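Local atomic coordinates of plastocyanin (Adiantum capillus-veneris, PDB entry 1KDJ), a protein that carries electrons from the cytochrome b6-f complex to P700 of photosystem I in the thylakoid, using a single bound copper ion. Residues H37-D42 with A58-N63; G49-E54 with V77-T82. All blocks are in the same frame, centred on the assembly; numbering follows the deposited sequence.

Contact 1: residues H37-D42 with A58-N63; sequences HNIVFD and ASMDEN. With CU (copper (II) ion), chain B.
Val40 and Ser59 bring the two backbones closest, 4.4 Å between their CA atoms, where residues 38-41 meet the irregular loop 58-62, their end-to-end directions 124° apart. Two nearly straight hydrogen bonds bracket this point. Met60 N donates to Ile39 O at 2.8 Å, and Phe41 N gives its hydrogen to Ser59 OG at 2.9 Å. The serine hydroxyl stands in for a backbone carbonyl: OG lies beside its own backbone N (chi1 -62°), in position to take the Phe41 amide, while Leu55 O holds it from the preceding helix and a water joins it to Phe41 O. Phe41 turns the edge of its ring to the loop. Ala58 O lies in the ring plane, 3.4 Å from CD2, and the Ala58 methyl packs against CD2 and CE2 from well out of that plane. A serine in place of Phe41 would probably open a gap beside the Ala58 methyl and carbonyl, where the ring now packs. Met60 bends at chi3 (80°), and its sulfur SD lies 3.7 Å from Asn38 CB, with the methyl CE beside the same carbon; Ile39 CD1 approaches SD from another direction. On the outer side, Val40 CG2 sits 3.5 Å from Met60 O and touches Glu62 CG, the two side chains crossing at about a right angle, while Glu62 OE2 bonds to Tyr86 OH. The Asn38 amide is gripped at both ends, OD1 by Thr88 N and ND2 by Asp64 O, next to copper ligand Cys87. His37 ND1 binds copper at 1.9 Å, and the loop thus packs on the segment running from this ligand into strand 40-41, beside the type 1 copper site characteristic of cupredoxins.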
loop_
_atom_site.group_PDB
_atom_site.type_symbol
_atom_site.label_atom_id
_atom_site.label_comp_id
_atom_site.label_asym_id
_atom_site.label_seq_id
_atom_site.Cartn_x
_atom_site.Cartn_y
_atom_site.Cartn_z
ATOM N N HIS A 37 2.310 -10.184 -3.761
ATOM C CA HIS A 37 2.510 -8.748 -3.970
ATOM C C HIS A 37 2.826 -8.145 -2.618
ATOM O O HIS A 37 2.585 -8.792 -1.605
ATOM C CB HIS A 37 1.235 -8.026 -4.460
ATOM C CG HIS A 37 0.730 -8.454 -5.833
ATOM N ND1 HIS A 37 1.333 -7.958 -6.899
ATOM C CD2 HIS A 37 -0.349 -9.248 -6.135
ATOM C CE1 HIS A 37 0.624 -8.431 -7.919
ATOM N NE2 HIS A 37 -0.353 -9.178 -7.448
ATOM N N ASN A 38 3.303 -6.918 -2.561
ATOM C CA ASN A 38 3.357 -6.278 -1.238
ATOM C C ASN A 38 3.045 -4.784 -1.385
ATOM O O ASN A 38 2.697 -4.325 -2.483
ATOM C CB ASN A 38 4.762 -6.469 -0.575
ATOM C CG ASN A 38 5.910 -5.750 -1.213
ATOM O OD1 ASN A 38 5.902 -5.020 -2.197
ATOM N ND2 ASN A 38 7.062 -6.037 -0.666
ATOM N N ILE A 39 3.188 -4.006 -0.305
ATOM C CA ILE A 39 2.843 -2.585 -0.332
ATOM C C ILE A 39 3.933 -1.858 0.443
ATOM O O ILE A 39 4.100 -2.156 1.625
ATOM C CB ILE A 39 1.493 -2.255 0.397
ATOM C CG1 ILE A 39 0.310 -3.037 -0.233
ATOM C CG2 ILE A 39 1.256 -0.716 0.330
ATOM C CD1 ILE A 39 0.082 -4.493 0.265
ATOM N N VAL A 40 4.565 -0.932 -0.225
ATOM C CA VAL A 40 5.598 -0.089 0.350
ATOM C C VAL A 40 5.267 1.339 -0.034
ATOM O O VAL A 40 5.048 1.643 -1.208
ATOM C CB VAL A 40 7.016 -0.487 -0.211
ATOM C CG1 VAL A 40 8.106 0.420 0.347
ATOM C CG2 VAL A 40 7.329 -1.903 0.200
ATOM N N PHE A 41 5.307 2.246 0.959
ATOM C CA PHE A 41 5.062 3.658 0.719
ATOM C C PHE A 41 6.296 4.386 0.281
ATOM O O PHE A 41 7.367 4.116 0.805
ATOM C CB PHE A 41 4.508 4.342 1.993
ATOM C CG PHE A 41 3.000 4.144 2.145
ATOM C CD1 PHE A 41 2.142 5.021 1.506
ATOM C CD2 PHE A 41 2.505 3.081 2.848
ATOM C CE1 PHE A 41 0.780 4.814 1.581
ATOM C CE2 PHE A 41 1.143 2.883 2.914
ATOM C CZ PHE A 41 0.282 3.745 2.283
ATOM N N ASP A 42 6.185 5.270 -0.691
ATOM C CA ASP A 42 7.235 6.193 -1.073
ATOM C C ASP A 42 7.368 7.264 0.009
ATOM O O ASP A 42 6.354 7.745 0.526
ATOM C CB ASP A 42 6.899 6.928 -2.315
ATOM C CG ASP A 42 7.820 6.691 -3.482
ATOM O OD1 ASP A 42 9.030 6.516 -3.309
ATOM O OD2 ASP A 42 7.302 6.692 -4.592
ATOM N N ALA A 58 3.972 1.958 7.956
ATOM C CA ALA A 58 2.812 1.587 7.170
ATOM C C ALA A 58 3.265 0.784 5.950
ATOM O O ALA A 58 2.453 0.522 5.055
ATOM C CB ALA A 58 2.075 2.862 6.699
ATOM N N SER A 59 4.555 0.429 5.849
ATOM C CA SER A 59 5.041 -0.294 4.704
ATOM C C SER A 59 5.409 -1.698 5.088
ATOM O O SER A 59 5.748 -2.017 6.227
ATOM C CB SER A 59 6.236 0.379 4.159
ATOM O OG SER A 59 5.942 1.684 3.711
ATOM N N MET A 60 5.214 -2.608 4.137
ATOM C CA MET A 60 5.687 -3.975 4.305
ATOM C C MET A 60 7.193 -3.954 4.118
ATOM O O MET A 60 7.797 -3.155 3.404
ATOM C CB MET A 60 5.102 -4.941 3.263
ATOM C CG MET A 60 3.725 -5.334 3.728
ATOM S SD MET A 60 2.781 -6.308 2.519
ATOM C CE MET A 60 3.552 -7.870 2.875
ATOM N N ASP A 61 7.800 -4.906 4.783
ATOM C CA ASP A 61 9.227 -5.085 4.704
ATOM C C ASP A 61 9.456 -5.553 3.271
ATOM O O ASP A 61 8.733 -6.465 2.864
ATOM C CB ASP A 61 9.517 -6.119 5.784
ATOM C CG ASP A 61 10.969 -6.488 5.998
ATOM O OD1 ASP A 61 11.837 -5.702 5.610
ATOM O OD2 ASP A 61 11.217 -7.565 6.556
ATOM N N GLU A 62 10.355 -5.062 2.423
ATOM C CA GLU A 62 10.418 -5.598 1.065
ATOM C C GLU A 62 10.820 -7.076 0.964
ATOM O O GLU A 62 10.948 -7.608 -0.131
ATOM C CB GLU A 62 11.370 -4.762 0.211
ATOM C CG GLU A 62 10.845 -3.346 -0.054
ATOM C CD GLU A 62 11.620 -2.503 -1.083
ATOM O OE1 GLU A 62 12.783 -2.833 -1.384
ATOM O OE2 GLU A 62 11.057 -1.515 -1.591
ATOM N N ASN A 63 11.008 -7.826 2.054
ATOM C CA ASN A 63 11.294 -9.263 2.012
ATOM C C ASN A 63 10.029 -10.006 2.469
ATOM O O ASN A 63 10.021 -11.131 2.977
ATOM C CB ASN A 63 12.477 -9.552 2.956
ATOM C CG ASN A 63 12.871 -11.025 3.107
ATOM O OD1 ASN A 63 13.262 -11.694 2.150
ATOM N ND2 ASN A 63 12.826 -11.601 4.294
HETATM CU CU CU B . 2.920 -6.914 -7.226
HETATM O O HOH W 1 8.650 3.067 3.135
#

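Contact 2: residues G49-E54 with V77-T82; sequences GTVASE and VSTPGT
Glu54 CG stands beside the backbone N (chi1 -75°) and the chain then runs extended (chi2 -174°), carrying the carboxylate from the helix across to Ser78 and Thr79. Thr79 OG1 takes the corresponding place beside its own N (chi1 -58°) and meets the carboxylate there. The two carboxylate oxygens divide the work. OE2 accepts the backbone N-H of Ser78 at 2.7 Å, on its syn side and only slightly out of the carboxylate plane, with Ser78 CB close by. OE1 accepts the hydroxyl hydrogen of Thr79 OG1 at 2.9 Å, but from well above that plane. One side chain thus grips two successive residues of the turn that leads into strand 81-86. Thr79 OG1 also accepts from a water 2.9 Å away, which bridges to Thr50 OG1 one helical turn before Glu54. Beside this polar bridge the contact becomes apolar: Val51 CG2 meets Thr79 CG2 at 3.6 Å, the two side chains crossing at about a right angle, and Tyr83 packs against Val51. Val77 CG1, from a buried residue, lies 3.9 Å from Glu54 OE1. Neither bond pairs the glutamate with a positive charge; two neutral donors, an amide and a hydroxyl, would probably stabilise its ionised form, and their different positions around the carboxylate should limit its rotation.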
loop_
_atom_site.group_PDB
_atom_site.type_symbol
_atom_site.label_atom_id
_atom_site.label_comp_id
_atom_site.label_asym_id
_atom_site.label_seq_id
_atom_site.Cartn_x
_atom_site.Cartn_y
_atom_site.Cartn_z
ATOM N N GLY A 49 10.407 14.009 9.649
ATOM C CA GLY A 49 10.727 12.762 10.282
ATOM C C GLY A 49 9.511 12.095 10.866
ATOM O O GLY A 49 9.487 10.867 10.842
ATOM N N THR A 50 8.463 12.772 11.357
ATOM C CA THR A 50 7.307 12.048 11.905
ATOM C C THR A 50 6.510 11.338 10.791
ATOM O O THR A 50 6.039 10.213 10.961
ATOM C CB THR A 50 6.378 13.030 12.708
ATOM O OG1 THR A 50 6.101 14.157 11.885
ATOM C CG2 THR A 50 7.025 13.482 14.006
ATOM N N VAL A 51 6.441 11.978 9.620
ATOM C CA VAL A 51 5.743 11.440 8.453
ATOM C C VAL A 51 6.576 10.295 7.879
ATOM O O VAL A 51 6.000 9.230 7.617
ATOM C CB VAL A 51 5.537 12.540 7.377
ATOM C CG1 VAL A 51 4.879 12.014 6.096
ATOM C CG2 VAL A 51 4.597 13.581 7.956
ATOM N N ALA A 52 7.904 10.493 7.716
ATOM C CA ALA A 52 8.793 9.434 7.264
ATOM C C ALA A 52 8.645 8.211 8.145
ATOM O O ALA A 52 8.510 7.090 7.624
ATOM C CB ALA A 52 10.244 9.878 7.313
ATOM N N SER A 53 8.571 8.374 9.480
ATOM C CA SER A 53 8.399 7.219 10.334
ATOM C C SER A 53 7.040 6.586 10.199
ATOM O O SER A 53 6.932 5.359 10.262
ATOM C CB SER A 53 8.627 7.585 11.796
ATOM O OG SER A 53 9.947 8.125 11.955
ATOM N N GLU A 54 5.991 7.380 9.983
ATOM C CA GLU A 54 4.666 6.792 9.838
ATOM C C GLU A 54 4.566 5.938 8.598
ATOM O O GLU A 54 3.981 4.870 8.645
ATOM C CB GLU A 54 3.566 7.785 9.649
ATOM C CG GLU A 54 3.077 8.590 10.795
ATOM C CD GLU A 54 1.897 9.359 10.259
ATOM O OE1 GLU A 54 2.076 10.248 9.434
ATOM O OE2 GLU A 54 0.807 9.012 10.662
ATOM N N VAL A 77 -2.209 5.864 8.583
ATOM C CA VAL A 77 -1.448 7.083 8.417
ATOM C C VAL A 77 -2.371 8.215 8.956
ATOM O O VAL A 77 -3.580 8.356 8.646
ATOM C CB VAL A 77 -1.102 7.312 6.940
ATOM C CG1 VAL A 77 -0.328 8.626 6.814
ATOM C CG2 VAL A 77 -0.238 6.162 6.383
ATOM N N SER A 78 -1.821 8.910 9.952
ATOM C CA SER A 78 -2.489 10.035 10.604
ATOM C C SER A 78 -2.263 11.398 9.955
ATOM O O SER A 78 -3.137 12.253 10.107
ATOM C CB SER A 78 -2.038 10.098 12.082
ATOM O OG SER A 78 -2.007 8.833 12.744
ATOM N N THR A 79 -1.176 11.683 9.239
ATOM C CA THR A 79 -0.893 13.003 8.717
ATOM C C THR A 79 -1.604 13.295 7.404
ATOM O O THR A 79 -1.394 12.562 6.434
ATOM C CB THR A 79 0.648 13.167 8.537
ATOM O OG1 THR A 79 1.186 12.950 9.839
ATOM C CG2 THR A 79 1.100 14.495 7.942
ATOM N N PRO A 80 -2.440 14.333 7.291
ATOM C CA PRO A 80 -3.016 14.787 6.032
ATOM C C PRO A 80 -2.020 14.985 4.908
ATOM O O PRO A 80 -0.930 15.523 5.101
ATOM C CB PRO A 80 -3.752 16.057 6.435
ATOM C CG PRO A 80 -4.238 15.737 7.816
ATOM C CD PRO A 80 -2.995 15.092 8.416
ATOM N N GLY A 81 -2.354 14.526 3.712
ATOM C CA GLY A 81 -1.495 14.663 2.562
ATOM C C GLY A 81 -1.840 13.538 1.579
ATOM O O GLY A 81 -2.767 12.766 1.826
ATOM N N THR A 82 -1.168 13.452 0.457
ATOM C CA THR A 82 -1.370 12.383 -0.506
ATOM C C THR A 82 -0.064 11.618 -0.541
ATOM O O THR A 82 1.021 12.224 -0.532
ATOM C CB THR A 82 -1.657 12.972 -1.858
ATOM O OG1 THR A 82 -2.898 13.661 -1.690
ATOM C CG2 THR A 82 -1.770 11.928 -2.980
HETATM O O HOH W 2 3.190 14.546 11.202
#

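Overall arrangement
From the N terminus, the chain passes through strands 2-5 to 27-31 before reaching residues 37-42, the first half of contact 1. It continues through helix 49-57, whose opening turns supply the first half of contact 2, and closes contact 1 as it leaves the helix at 58-63. Contact 2 closes later, at 77-82, after strand 72-75 of the other sheet. The segments alternate, and the two loops cross rather than nest. Their centres are about 15 Å apart, yet Ala58 CB and Val77 CG2 touch at 4.0 Å. Contact 1 ties the loop after the helix to strand 40-41, toward the copper; contact 2 ties the helix to the turn entering neighbouring strand 81-86, away from it.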